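Long-range contacts in taurine:2-oxoglutarate aminotransferase (Bifidobacterium kashiwanohense PV20-2, PDB 6JIX), which probably transfers the amino group of taurine to 2-oxoglutarate with the help of the cofactor pyridoxal 5'-phosphate: residues 73-78 and 317-322; 135-140 and 203-208; 211-216 and 245-250; 345-350 and 431-436; 355-360 and 435-440. One frame throughout, in Å; residues are numbered along the deposited sequence.

Contact 1 (73-78 and 317-322)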
# COMPACT_ATOMS: atom_id res chain seq x y z
N LYS A 73 1.64 -13.82 16.65
CA LYS A 73 1.85 -13.54 18.07
C LYS A 73 3.31 -13.70 18.46
O LYS A 73 3.87 -12.88 19.19
CB LYS A 73 0.96 -14.43 18.92
CG LYS A 73 -0.49 -14.40 18.49
CD LYS A 73 -1.42 -14.64 19.66
CE LYS A 73 -1.74 -16.11 19.82
NZ LYS A 73 -2.54 -16.34 21.06
N GLU A 74 3.97 -14.75 17.95
CA GLU A 74 5.38 -14.93 18.28
C GLU A 74 6.22 -13.78 17.75
O GLU A 74 7.13 -13.29 18.43
CB GLU A 74 5.88 -16.27 17.75
CG GLU A 74 5.56 -17.46 18.69
CD GLU A 74 5.23 -18.76 17.94
OE1 GLU A 74 5.68 -18.94 16.78
OE2 GLU A 74 4.51 -19.61 18.51
N GLN A 75 5.93 -13.33 16.52
CA GLN A 75 6.69 -12.21 15.98
C GLN A 75 6.39 -10.94 16.76
O GLN A 75 7.29 -10.12 16.99
CB GLN A 75 6.39 -12.04 14.50
CG GLN A 75 7.40 -11.17 13.80
CD GLN A 75 8.82 -11.60 14.11
OE1 GLN A 75 9.13 -12.79 14.09
NE2 GLN A 75 9.69 -10.64 14.42
N ALA A 76 5.13 -10.75 17.17
CA ALA A 76 4.76 -9.56 17.94
C ALA A 76 5.44 -9.53 19.31
O ALA A 76 5.63 -8.45 19.88
CB ALA A 76 3.25 -9.48 18.11
N ASP A 77 5.79 -10.69 19.87
CA ASP A 77 6.51 -10.69 21.15
C ASP A 77 7.99 -10.36 20.98
O ASP A 77 8.64 -10.01 21.97
CB ASP A 77 6.38 -12.05 21.85
CG ASP A 77 5.01 -12.27 22.47
OD1 ASP A 77 4.47 -13.38 22.33
OD2 ASP A 77 4.48 -11.33 23.10
N ASN A 78 8.52 -10.45 19.77
CA ASN A 78 9.91 -10.14 19.50
C ASN A 78 10.08 -8.74 18.91
O ASN A 78 10.73 -7.87 19.50
CB ASN A 78 10.51 -11.17 18.53
CG ASN A 78 11.97 -10.90 18.24
OD1 ASN A 78 12.79 -10.85 19.16
ND2 ASN A 78 12.30 -10.67 16.96
N HIS A 317 7.93 -5.71 5.77
CA HIS A 317 7.43 -5.57 7.11
C HIS A 317 7.60 -6.86 7.90
O HIS A 317 7.25 -7.95 7.44
CB HIS A 317 5.96 -5.17 7.03
CG HIS A 317 5.36 -4.76 8.34
ND1 HIS A 317 5.02 -5.67 9.32
CD2 HIS A 317 5.05 -3.54 8.83
CE1 HIS A 317 4.53 -5.02 10.36
NE2 HIS A 317 4.53 -3.73 10.09
N THR A 318 8.15 -6.74 9.11
CA THR A 318 8.60 -7.93 9.83
C THR A 318 7.43 -8.80 10.26
O THR A 318 7.41 -10.00 9.97
CB THR A 318 9.45 -7.50 11.02
OG1 THR A 318 10.35 -6.48 10.59
CG2 THR A 318 10.28 -8.68 11.54
N LEU A 319 6.45 -8.24 10.96
CA LEU A 319 5.26 -9.02 11.32
C LEU A 319 4.63 -9.65 10.08
O LEU A 319 4.33 -10.84 10.06
CB LEU A 319 4.24 -8.14 12.03
CG LEU A 319 3.20 -8.94 12.81
CD1 LEU A 319 3.78 -9.37 14.14
CD2 LEU A 319 1.92 -8.13 12.98
N ALA A 320 4.44 -8.85 9.03
CA ALA A 320 3.78 -9.35 7.84
C ALA A 320 4.54 -10.54 7.27
O ALA A 320 3.93 -11.54 6.89
CB ALA A 320 3.66 -8.24 6.80
N CYS A 321 5.87 -10.44 7.22
CA CYS A 321 6.69 -11.53 6.69
C CYS A 321 6.58 -12.77 7.56
O CYS A 321 6.49 -13.89 7.03
CB CYS A 321 8.14 -11.09 6.57
SG CYS A 321 8.42 -10.06 5.15
N ALA A 322 6.61 -12.61 8.89
CA ALA A 322 6.44 -13.76 9.78
C ALA A 322 5.14 -14.49 9.46
O ALA A 322 5.11 -15.72 9.36
CB ALA A 322 6.48 -13.32 11.25

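Contact 2 (135-140 and 203-208)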
# COMPACT_ATOMS: atom_id res chain seq x y z
N LYS A 135 6.63 2.26 -22.54
CA LYS A 135 5.24 1.81 -22.65
C LYS A 135 4.97 0.52 -21.91
O LYS A 135 5.80 -0.39 -21.88
CB LYS A 135 4.87 1.63 -24.13
CG LYS A 135 4.60 2.93 -24.86
CD LYS A 135 4.42 2.69 -26.35
CE LYS A 135 4.84 3.92 -27.16
NZ LYS A 135 4.13 4.01 -28.46
N ILE A 136 3.76 0.42 -21.35
CA ILE A 136 3.23 -0.78 -20.71
C ILE A 136 1.98 -1.20 -21.47
O ILE A 136 1.05 -0.39 -21.63
CB ILE A 136 2.87 -0.54 -19.23
CG1 ILE A 136 4.09 -0.07 -18.42
CG2 ILE A 136 2.19 -1.78 -18.65
CD1 ILE A 136 5.18 -1.11 -18.24
N PHE A 137 1.95 -2.45 -21.94
CA PHE A 137 0.74 -3.04 -22.49
C PHE A 137 -0.01 -3.80 -21.40
O PHE A 137 0.60 -4.55 -20.62
CB PHE A 137 1.07 -4.00 -23.65
CG PHE A 137 1.09 -3.34 -25.01
CD1 PHE A 137 1.80 -2.17 -25.22
CD2 PHE A 137 0.41 -3.91 -26.07
CE1 PHE A 137 1.82 -1.57 -26.47
CE2 PHE A 137 0.43 -3.31 -27.34
CZ PHE A 137 1.13 -2.13 -27.54
N SER A 138 -1.33 -3.65 -21.37
CA SER A 138 -2.13 -4.46 -20.46
C SER A 138 -3.52 -4.66 -21.03
O SER A 138 -3.95 -3.94 -21.94
CB SER A 138 -2.20 -3.85 -19.06
OG SER A 138 -2.52 -2.48 -19.11
N CYS A 139 -4.24 -5.63 -20.45
CA CYS A 139 -5.51 -6.06 -21.02
C CYS A 139 -6.65 -5.16 -20.57
O CYS A 139 -6.67 -4.70 -19.42
CB CYS A 139 -5.83 -7.49 -20.61
SG CYS A 139 -4.52 -8.66 -20.91
N TYR A 140 -7.60 -4.93 -21.48
CA TYR A 140 -8.83 -4.23 -21.12
C TYR A 140 -9.63 -5.00 -20.08
O TYR A 140 -10.23 -4.40 -19.17
CB TYR A 140 -9.68 -4.00 -22.37
CG TYR A 140 -9.35 -2.74 -23.16
CD1 TYR A 140 -9.43 -1.49 -22.57
CD2 TYR A 140 -8.98 -2.81 -24.50
CE1 TYR A 140 -9.12 -0.33 -23.30
CE2 TYR A 140 -8.68 -1.66 -25.23
CZ TYR A 140 -8.76 -0.43 -24.64
OH TYR A 140 -8.46 0.72 -25.36
N GLU A 203 0.10 -7.28 -33.96
CA GLU A 203 -0.11 -6.14 -34.84
C GLU A 203 -0.12 -4.84 -34.06
O GLU A 203 0.43 -3.83 -34.52
CB GLU A 203 -1.40 -6.31 -35.63
CG GLU A 203 -1.29 -5.80 -37.05
CD GLU A 203 -2.60 -5.92 -37.83
OE1 GLU A 203 -3.67 -6.14 -37.21
OE2 GLU A 203 -2.54 -5.81 -39.08
N GLN A 204 -0.77 -4.83 -32.89
CA GLN A 204 -0.79 -3.62 -32.08
C GLN A 204 0.59 -3.30 -31.53
O GLN A 204 1.00 -2.13 -31.53
CB GLN A 204 -1.80 -3.77 -30.94
CG GLN A 204 -1.96 -2.48 -30.16
CD GLN A 204 -2.95 -2.60 -29.05
OE1 GLN A 204 -3.31 -3.70 -28.66
NE2 GLN A 204 -3.41 -1.47 -28.54
N LEU A 205 1.34 -4.31 -31.08
CA LEU A 205 2.72 -4.07 -30.69
C LEU A 205 3.50 -3.43 -31.84
O LEU A 205 4.23 -2.45 -31.64
CB LEU A 205 3.39 -5.37 -30.25
CG LEU A 205 2.97 -5.95 -28.90
CD1 LEU A 205 3.48 -7.38 -28.76
CD2 LEU A 205 3.48 -5.06 -27.76
N GLN A 206 3.34 -3.96 -33.05
CA GLN A 206 4.06 -3.39 -34.19
C GLN A 206 3.66 -1.94 -34.42
O GLN A 206 4.52 -1.11 -34.74
CB GLN A 206 3.78 -4.20 -35.46
CG GLN A 206 4.84 -5.23 -35.78
CD GLN A 206 4.30 -6.35 -36.64
OE1 GLN A 206 3.90 -6.14 -37.78
NE2 GLN A 206 4.28 -7.56 -36.09
N TYR A 207 2.38 -1.61 -34.26
CA TYR A 207 1.92 -0.25 -34.50
C TYR A 207 2.23 0.71 -33.35
O TYR A 207 2.09 1.92 -33.51
CB TYR A 207 0.41 -0.25 -34.83
CG TYR A 207 0.13 -0.35 -36.33
CD1 TYR A 207 0.02 0.80 -37.13
CD2 TYR A 207 0.01 -1.59 -36.95
CE1 TYR A 207 -0.20 0.69 -38.49
CE2 TYR A 207 -0.21 -1.70 -38.31
CZ TYR A 207 -0.32 -0.57 -39.08
OH TYR A 207 -0.55 -0.72 -40.44
N GLU A 208 2.69 0.20 -32.20
CA GLU A 208 3.16 1.05 -31.12
C GLU A 208 4.68 1.14 -31.05
O GLU A 208 5.19 1.94 -30.25
CB GLU A 208 2.61 0.54 -29.78
CG GLU A 208 1.11 0.69 -29.61
CD GLU A 208 0.71 2.13 -29.45
OE1 GLU A 208 1.62 2.99 -29.46
OE2 GLU A 208 -0.51 2.40 -29.29

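Contact 3 (211-216 and 245-250)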
# COMPACT_ATOMS: atom_id res chain seq x y z
N ASP A 211 10.10 -1.77 -29.79
CA ASP A 211 11.26 -1.25 -29.07
C ASP A 211 10.89 -0.26 -27.98
O ASP A 211 11.77 0.10 -27.19
CB ASP A 211 12.24 -0.58 -30.04
CG ASP A 211 13.17 -1.58 -30.70
OD1 ASP A 211 13.02 -2.79 -30.43
OD2 ASP A 211 14.05 -1.15 -31.49
N SER A 212 9.65 0.22 -27.94
CA SER A 212 9.22 1.16 -26.92
C SER A 212 8.35 0.53 -25.84
O SER A 212 7.87 1.25 -24.95
CB SER A 212 8.47 2.33 -27.56
OG SER A 212 7.16 1.93 -27.92
N VAL A 213 8.13 -0.78 -25.89
CA VAL A 213 7.26 -1.47 -24.94
C VAL A 213 8.15 -2.15 -23.91
O VAL A 213 8.86 -3.10 -24.24
CB VAL A 213 6.36 -2.51 -25.61
CG1 VAL A 213 5.55 -3.22 -24.53
CG2 VAL A 213 5.45 -1.85 -26.63
N ALA A 214 8.10 -1.65 -22.66
CA ALA A 214 8.92 -2.22 -21.60
C ALA A 214 8.36 -3.55 -21.11
O ALA A 214 9.12 -4.47 -20.81
CB ALA A 214 9.03 -1.24 -20.44
N ALA A 215 7.04 -3.67 -21.05
CA ALA A 215 6.43 -4.83 -20.42
C ALA A 215 5.00 -5.01 -20.91
O ALA A 215 4.28 -4.04 -21.19
CB ALA A 215 6.45 -4.69 -18.89
N ILE A 216 4.60 -6.27 -21.00
CA ILE A 216 3.20 -6.64 -21.09
C ILE A 216 2.80 -7.15 -19.72
O ILE A 216 3.43 -8.07 -19.18
CB ILE A 216 2.97 -7.70 -22.17
CG1 ILE A 216 3.17 -7.10 -23.56
CG2 ILE A 216 1.58 -8.31 -22.03
CD1 ILE A 216 2.89 -8.10 -24.65
N TYR A 245 10.48 -9.60 -28.95
CA TYR A 245 10.60 -8.15 -28.98
C TYR A 245 11.43 -7.56 -27.84
O TYR A 245 11.68 -6.36 -27.85
CB TYR A 245 9.20 -7.53 -28.98
CG TYR A 245 8.49 -7.78 -30.29
CD1 TYR A 245 9.07 -7.40 -31.49
CD2 TYR A 245 7.26 -8.41 -30.33
CE1 TYR A 245 8.44 -7.62 -32.69
CE2 TYR A 245 6.61 -8.63 -31.54
CZ TYR A 245 7.22 -8.24 -32.72
OH TYR A 245 6.60 -8.47 -33.94
N GLY A 246 11.89 -8.38 -26.90
CA GLY A 246 12.62 -7.86 -25.76
C GLY A 246 11.76 -7.21 -24.71
O GLY A 246 12.26 -6.37 -23.95
N ILE A 247 10.48 -7.53 -24.67
CA ILE A 247 9.52 -7.00 -23.71
C ILE A 247 9.47 -7.93 -22.51
O ILE A 247 9.37 -9.16 -22.67
CB ILE A 247 8.13 -6.89 -24.37
CG1 ILE A 247 8.12 -5.87 -25.51
CG2 ILE A 247 7.05 -6.67 -23.33
CD1 ILE A 247 7.03 -6.16 -26.55
N LEU A 248 9.50 -7.37 -21.30
CA LEU A 248 9.33 -8.19 -20.11
C LEU A 248 7.87 -8.60 -19.97
O LEU A 248 6.96 -7.81 -20.24
CB LEU A 248 9.79 -7.45 -18.85
CG LEU A 248 11.22 -6.91 -18.86
CD1 LEU A 248 11.48 -6.07 -17.65
CD2 LEU A 248 12.19 -8.05 -18.92
N MET A 249 7.65 -9.83 -19.54
CA MET A 249 6.31 -10.31 -19.24
C MET A 249 6.13 -10.28 -17.73
O MET A 249 6.97 -10.80 -16.99
CB MET A 249 6.09 -11.72 -19.75
CG MET A 249 4.69 -12.22 -19.58
SD MET A 249 4.57 -13.91 -20.22
CE MET A 249 2.79 -14.08 -20.37
N ILE A 250 5.08 -9.60 -17.28
CA ILE A 250 4.76 -9.51 -15.87
C ILE A 250 3.41 -10.16 -15.67
O ILE A 250 2.39 -9.64 -16.15
CB ILE A 250 4.72 -8.05 -15.37
CG1 ILE A 250 5.97 -7.28 -15.83
CG2 ILE A 250 4.54 -8.01 -13.87
CD1 ILE A 250 5.94 -5.81 -15.50
O HOH W 1 11.57 -5.34 -30.70

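Contact 4 (345-350 and 431-436)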
# COMPACT_ATOMS: atom_id res chain seq x y z
N GLY A 345 -12.09 -31.50 -8.47
CA GLY A 345 -12.86 -32.64 -8.93
C GLY A 345 -14.27 -32.69 -8.40
O GLY A 345 -15.08 -33.50 -8.89
N ILE A 346 -14.58 -31.91 -7.38
CA ILE A 346 -15.95 -31.75 -6.90
C ILE A 346 -16.59 -30.51 -7.49
O ILE A 346 -17.71 -30.57 -7.99
CB ILE A 346 -15.96 -31.69 -5.35
CG1 ILE A 346 -15.28 -32.90 -4.74
CG2 ILE A 346 -17.37 -31.50 -4.84
CD1 ILE A 346 -15.57 -33.03 -3.27
N LEU A 347 -15.88 -29.39 -7.47
CA LEU A 347 -16.49 -28.11 -7.81
C LEU A 347 -16.73 -28.00 -9.32
O LEU A 347 -17.83 -27.64 -9.76
CB LEU A 347 -15.61 -26.96 -7.30
CG LEU A 347 -15.99 -25.53 -7.68
CD1 LEU A 347 -17.22 -25.08 -6.93
CD2 LEU A 347 -14.84 -24.60 -7.40
N LYS A 348 -15.73 -28.36 -10.14
CA LYS A 348 -15.87 -28.25 -11.59
C LYS A 348 -17.08 -29.02 -12.12
O LYS A 348 -17.93 -28.40 -12.79
CB LYS A 348 -14.57 -28.70 -12.26
CG LYS A 348 -14.52 -28.43 -13.75
CD LYS A 348 -13.09 -28.51 -14.25
CE LYS A 348 -13.01 -28.17 -15.73
NZ LYS A 348 -13.20 -29.34 -16.62
N PRO A 349 -17.23 -30.33 -11.87
CA PRO A 349 -18.43 -31.03 -12.34
C PRO A 349 -19.73 -30.45 -11.81
O PRO A 349 -20.74 -30.42 -12.52
CB PRO A 349 -18.21 -32.46 -11.84
CG PRO A 349 -16.72 -32.55 -11.61
CD PRO A 349 -16.33 -31.22 -11.12
N PHE A 350 -19.75 -29.95 -10.57
CA PHE A 350 -20.98 -29.37 -10.07
C PHE A 350 -21.37 -28.13 -10.88
O PHE A 350 -22.54 -27.95 -11.24
CB PHE A 350 -20.86 -29.02 -8.59
CG PHE A 350 -22.07 -28.26 -8.07
CD1 PHE A 350 -23.22 -28.94 -7.72
CD2 PHE A 350 -22.04 -26.87 -7.96
CE1 PHE A 350 -24.34 -28.25 -7.26
CE2 PHE A 350 -23.16 -26.17 -7.50
CZ PHE A 350 -24.31 -26.85 -7.16
N GLU A 431 -22.22 -29.38 1.34
CA GLU A 431 -23.23 -28.68 2.12
C GLU A 431 -23.56 -27.31 1.55
O GLU A 431 -24.68 -26.82 1.77
CB GLU A 431 -22.78 -28.46 3.57
CG GLU A 431 -22.04 -29.62 4.24
CD GLU A 431 -21.74 -29.32 5.70
OE1 GLU A 431 -21.27 -28.19 5.97
OE2 GLU A 431 -21.99 -30.21 6.57
N GLU A 432 -22.61 -26.66 0.89
CA GLU A 432 -22.79 -25.28 0.43
C GLU A 432 -23.32 -25.19 -0.98
O GLU A 432 -24.18 -24.35 -1.25
CB GLU A 432 -21.47 -24.51 0.52
CG GLU A 432 -20.96 -24.30 1.93
CD GLU A 432 -22.00 -23.68 2.85
OE1 GLU A 432 -22.85 -22.85 2.40
OE2 GLU A 432 -21.95 -24.03 4.05
N LEU A 433 -22.80 -26.03 -1.88
CA LEU A 433 -23.17 -25.93 -3.29
C LEU A 433 -24.67 -26.03 -3.52
O LEU A 433 -25.19 -25.28 -4.36
CB LEU A 433 -22.42 -26.99 -4.10
CG LEU A 433 -20.93 -26.65 -4.17
CD1 LEU A 433 -20.16 -27.62 -5.03
CD2 LEU A 433 -20.74 -25.20 -4.67
N PRO A 434 -25.42 -26.88 -2.82
CA PRO A 434 -26.89 -26.84 -2.97
C PRO A 434 -27.50 -25.45 -2.78
O PRO A 434 -28.54 -25.17 -3.37
CB PRO A 434 -27.36 -27.84 -1.91
CG PRO A 434 -26.22 -28.84 -1.83
CD PRO A 434 -24.98 -28.01 -1.97
N LYS A 435 -26.88 -24.58 -1.98
CA LYS A 435 -27.42 -23.22 -1.85
C LYS A 435 -27.28 -22.44 -3.16
O LYS A 435 -28.13 -21.59 -3.48
CB LYS A 435 -26.72 -22.51 -0.68
N LEU A 436 -26.21 -22.69 -3.92
CA LEU A 436 -26.04 -22.04 -5.21
C LEU A 436 -27.07 -22.56 -6.21
O LEU A 436 -27.64 -21.78 -6.98
CB LEU A 436 -24.62 -22.29 -5.73
CG LEU A 436 -24.24 -21.78 -7.12
CD1 LEU A 436 -24.32 -20.25 -7.23
CD2 LEU A 436 -22.83 -22.27 -7.43

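Contact 5 (355-360 and 435-440)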
# COMPACT_ATOMS: atom_id res chain seq x y z
N VAL A 355 -24.63 -25.63 -15.65
CA VAL A 355 -24.88 -25.21 -17.03
C VAL A 355 -26.00 -26.04 -17.64
O VAL A 355 -26.95 -25.50 -18.21
CB VAL A 355 -23.59 -25.29 -17.87
CG1 VAL A 355 -23.91 -24.95 -19.34
CG2 VAL A 355 -22.52 -24.35 -17.32
N GLU A 356 -25.90 -27.37 -17.53
CA GLU A 356 -26.94 -28.24 -18.07
C GLU A 356 -28.28 -28.01 -17.37
O GLU A 356 -29.33 -28.20 -17.99
CB GLU A 356 -26.50 -29.70 -17.96
N LYS A 357 -28.29 -27.62 -16.10
CA LYS A 357 -29.55 -27.60 -15.36
C LYS A 357 -30.30 -26.27 -15.39
O LYS A 357 -31.49 -26.25 -15.03
CB LYS A 357 -29.30 -27.98 -13.89
CG LYS A 357 -30.60 -28.11 -13.08
CD LYS A 357 -30.37 -28.42 -11.60
CE LYS A 357 -31.60 -28.03 -10.77
NZ LYS A 357 -31.65 -28.71 -9.43
N HIS A 358 -29.68 -25.16 -15.77
CA HIS A 358 -30.30 -23.86 -15.55
C HIS A 358 -30.36 -23.01 -16.82
O HIS A 358 -29.39 -22.91 -17.57
CB HIS A 358 -29.55 -23.11 -14.44
CG HIS A 358 -29.73 -23.71 -13.08
ND1 HIS A 358 -30.80 -23.40 -12.26
CD2 HIS A 358 -28.95 -24.56 -12.37
CE1 HIS A 358 -30.68 -24.05 -11.12
NE2 HIS A 358 -29.57 -24.76 -11.16
N LYS A 359 -31.53 -22.39 -17.05
CA LYS A 359 -31.67 -21.53 -18.21
C LYS A 359 -30.78 -20.30 -18.09
O LYS A 359 -30.39 -19.73 -19.12
CB LYS A 359 -33.14 -21.10 -18.39
N CYS A 360 -30.41 -19.92 -16.86
CA CYS A 360 -29.68 -18.68 -16.58
C CYS A 360 -28.15 -18.83 -16.55
O CYS A 360 -27.46 -17.83 -16.32
CB CYS A 360 -30.14 -18.11 -15.24
SG CYS A 360 -29.43 -19.01 -13.85
N LYS A 435 -26.88 -24.58 -1.98
CA LYS A 435 -27.42 -23.22 -1.85
C LYS A 435 -27.28 -22.44 -3.16
O LYS A 435 -28.13 -21.59 -3.48
CB LYS A 435 -26.72 -22.51 -0.68
N LEU A 436 -26.21 -22.69 -3.92
CA LEU A 436 -26.04 -22.04 -5.21
C LEU A 436 -27.07 -22.56 -6.21
O LEU A 436 -27.64 -21.78 -6.98
CB LEU A 436 -24.62 -22.29 -5.73
CG LEU A 436 -24.24 -21.78 -7.12
CD1 LEU A 436 -24.32 -20.25 -7.23
CD2 LEU A 436 -22.83 -22.27 -7.43
N ASP A 437 -27.31 -23.88 -6.20
CA ASP A 437 -28.34 -24.46 -7.07
C ASP A 437 -29.71 -23.89 -6.74
O ASP A 437 -30.48 -23.55 -7.65
CB ASP A 437 -28.32 -25.98 -6.92
CG ASP A 437 -29.40 -26.65 -7.74
OD1 ASP A 437 -30.49 -26.92 -7.18
OD2 ASP A 437 -29.17 -26.91 -8.94
N LYS A 438 -30.05 -23.79 -5.46
CA LYS A 438 -31.35 -23.22 -5.08
C LYS A 438 -31.49 -21.81 -5.61
O LYS A 438 -32.56 -21.45 -6.13
CB LYS A 438 -31.53 -23.21 -3.55
CG LYS A 438 -31.61 -24.58 -2.89
CD LYS A 438 -32.07 -25.67 -3.87
CE LYS A 438 -32.72 -26.82 -3.12
NZ LYS A 438 -32.10 -26.94 -1.77
N VAL A 439 -30.44 -20.99 -5.50
CA VAL A 439 -30.55 -19.59 -5.91
C VAL A 439 -30.64 -19.48 -7.42
O VAL A 439 -31.39 -18.65 -7.95
CB VAL A 439 -29.38 -18.76 -5.36
CG1 VAL A 439 -29.31 -17.41 -6.09
CG2 VAL A 439 -29.50 -18.57 -3.84
N LEU A 440 -29.88 -20.30 -8.15
CA LEU A 440 -29.96 -20.28 -9.61
C LEU A 440 -31.37 -20.60 -10.09
O LEU A 440 -31.85 -20.02 -11.07
CB LEU A 440 -28.93 -21.25 -10.20
CG LEU A 440 -27.47 -20.88 -9.85
CD1 LEU A 440 -26.46 -21.80 -10.51
CD2 LEU A 440 -27.18 -19.43 -10.20

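Contact 1 (73-78 and 317-322)
The amide of Gln-75 lies against helix 318-333, with NE2 3.5 Å from Thr-318 CG2 and OE1 3.9 Å from Ala-322 CB. It makes no hydrogen bond to segment 317-322. Its NE2 is bonded instead to Met-79 O, which helps to fix how the amide is turned. The other flat group is the ring of His-317. Leu-319 CB sits at its edge, in the ring plane, and the ring of Phe-81 packs nearby. His-317 ND1 accepts from Ala-320 N at 3.2 Å, a nearly straight N-cap bond (168°), while NE2 is bonded to Gly-286 O of the second subunit. Gln-75 CG stands anti to its backbone N (chi1 -164°). This brings CG 3.5 Å from Ala-322 CB, and a bend at chi2 then turns the amide toward Thr-318. Leu-319 CD1 reaches across to Ala-76 CB (4.0 Å) and Gln-75 CB (3.8 Å). The two short helical segments run roughly antiparallel, at 152°. Lys-73 and Asp-77 form salt bridges with Asp-77 and Lys-73 of the second subunit. Between the segments the contact is van der Waals, mostly of methyls and aliphatic carbons; Gln-75 NE2 and the His-317 nitrogens find their partners elsewhere.

Contact 2 (135-140 and 203-208)
Phe-137 and Lys-135 join the sheet to a covering helix, through packing round one aromatic ring and a lysine that holds Glu-208 by a salt bridge and a backbone hydrogen bond. The site is on strand 135-139 of the seven-stranded mixed sheet, under the last turns of helix 190-208. Strand 135-139 and segment 203-208 run in nearly opposite directions, at 157°, with axes 11.3 Å apart. Leu-205 CD2 lies over one face of the Phe-137 ring, 3.6 Å from the ring centroid, in a CH-pi contact. It is shifted toward the rim, and its nearest ring atom is CE2. Glu-208 comes from the edge: its CG is 3.5 Å from Phe-137 CZ. Gln-204 CG adds a contact to Phe-137 CE2 at 3.8 Å, and Gln-204 NE2 is bonded to His-173 O of strand 171-174. Helix 190-208 links strand 171-174 to strand 213-219, which lie parallel on the two sides of strand 135-139. It is the helix of a beta-alpha-beta crossover that passes over the strand between them, in the large domain typical of these pyridoxal-phosphate enzymes. Beside the ring, Lys-135 stretches out beyond CG and brings NZ to Glu-208 twice. NZ is 2.9 Å from Glu-208 OE1, in a salt bridge that meets the oxygen nearly end-on. Lys-135 NZ also bonds Glu-208 O at 2.9 Å, in the carbonyl plane on a lone pair. Ser-212 OG is bonded to the same carbonyl oxygen. Glu-208 bends at chi2 (-70°), which turns its carboxylate back toward the lysine.

Contact 3 (211-216 and 245-250)
Ile-247 is wedged against three residues of strand 213-219, while Asp-211 and Tyr-245 meet only through water. On the tight side, Ile-247 CG1 lies 3.8 Å from Val-213 CB. Its CG2, anti to the backbone N, lies 3.5 Å from Ala-215 CA and also touches Ile-216 CG1. With only a methyl here, as in alanine, the space between Val-213, Ala-215 and Ile-216 would probably be left as a gap. Beyond it the two strands pair in parallel. Leu-248 N donates to Ala-214 O with the donor tilted from the carbonyl plane. Ile-216 N then donates to Leu-248 O at 2.9 Å, and Ile-250 N to Ile-216 O, almost straight (175°). These are the two strands of a beta-alpha-beta unit connected through helix 234-245, side by side in the large-domain sheet. Ala-215 and Leu-248 face helix 116-131, and Ile-250 CD1 rests 3.6 Å from Ala-215 CB. On the other side of the sheet, Ile-216 packs on Phe-137 and Met-249 packs on helix 234-245. The strands part toward their starts. Gly-246 leaves helix 234-245 with a positive phi (77°). There a water donates to OD1 of the exposed Asp-211 at 2.9 Å and to Tyr-245 O at 3.0 Å. Arg-133 NH1 also bonds Tyr-245 O and reaches Val-213 O.

Contact 4 (345-350 and 431-436)
Phe-350 lays one face of its ring on Leu-433. Leu-433 CB stands 3.6 Å from the ring centroid, close to the ring normal and shifted toward the rim, in a CH-pi contact. The two side chains slide past each other in opposite directions. The leucine therefore covers the ring along its length: Leu-433 CD1 is 3.6 Å from Phe-350 CD2, near the root of the ring, and Leu-433 O lies near CZ at the far end. Leu-436 CD2 comes in the ring plane, at the edge, 3.9 Å from Phe-350 CE2. The ring gets there because CG is anti to the backbone N (chi1 173°), which sends it across to the other helix. A serine in place of Phe-350 would probably strip the cover from Leu-433 and open a gap between the helices. Segments 345-350 and 431-436, on helices 336-357 and 426-447, run nearly parallel at 17°, with axes 11.7 Å apart. They belong to the C-terminal part of the class-III aminotransferase fold, beside a three-stranded antiparallel sheet. Leu-347 and Leu-436 both touch Ile-418 of strand 415-418, and Leu-347 also packs on Cys-366 of strand 361-367. Across the contact Leu-347 CD1 meets Leu-433 CD2 at 4.2 Å, the two side chains at about a right angle. Both helices carry a proline here, Pro-349 and Pro-434. Neither has an N-H to give to the preceding turn, and each helix is kinked there. Elsewhere on helix 426-447, Glu-432 OE2 is bonded to Thr-50 OG1.

Contact 5 (355-360 and 435-440)
A histidine-carboxylate hydrogen bond, joined by a lysine salt bridge, ties the end of helix 336-357 to helix 426-447. His-358 NE2 donates to Asp-437 OD2 at 3.1 Å (160°). The acid oxygen lies close to the imidazole plane, but the donor stands above the carboxylate plane. Lys-357, extended beyond CG, crosses Asp-437 at about a right angle and brings NZ 3.1 Å from Asp-437 OD1, on the syn lone pair, with a weak second bond to OD2. Asp-437 CG, anti to its backbone N (chi1 177°), presents both oxygens to these donors. The imidazole is packed on both faces. Leu-440 CB lies over its centre, 3.5 Å from the ring centroid, and Lys-357 CG covers the opposite face toward the rim. His-358 ND1 is bonded to Asp-444 OD2. With an acid at each nitrogen, the ring is likely to favour its protonated form. Cys-360 SG touches Leu-440 CD2 at 4.3 Å, and Cys-360 N is bonded to Asp-444 OD1. Segment 355-360 turns from helix 336-357 into strand 361-367. Leu-440 also packs on Val-361 of that strand and on Met-354, while Val-439 of helix 426-447 rests against helix 395-404.

The five contacts fall into two pairs and one that stands apart. Contacts 2 and 3 have centres about 9 Å apart and share the large-domain sheet, where strands 135-139 and 213-219 are neighbours. Phe-137 and Lys-135 touch the second strand directly. Contacts 4 and 5 have centres about 11 Å apart on helices 336-357 and 426-447 and share Lys-435 and Leu-436. They sit about 39 to 43 Å from the first pair, centre to centre. Contact 1 is at the subunit interface, its centre at least 37 Å from the other centres. Its segments enclose contacts 2 and 3 in sequence; contacts 4 and 5 follow it. Together they span the sheet core, the dimer interface and the C-terminal region.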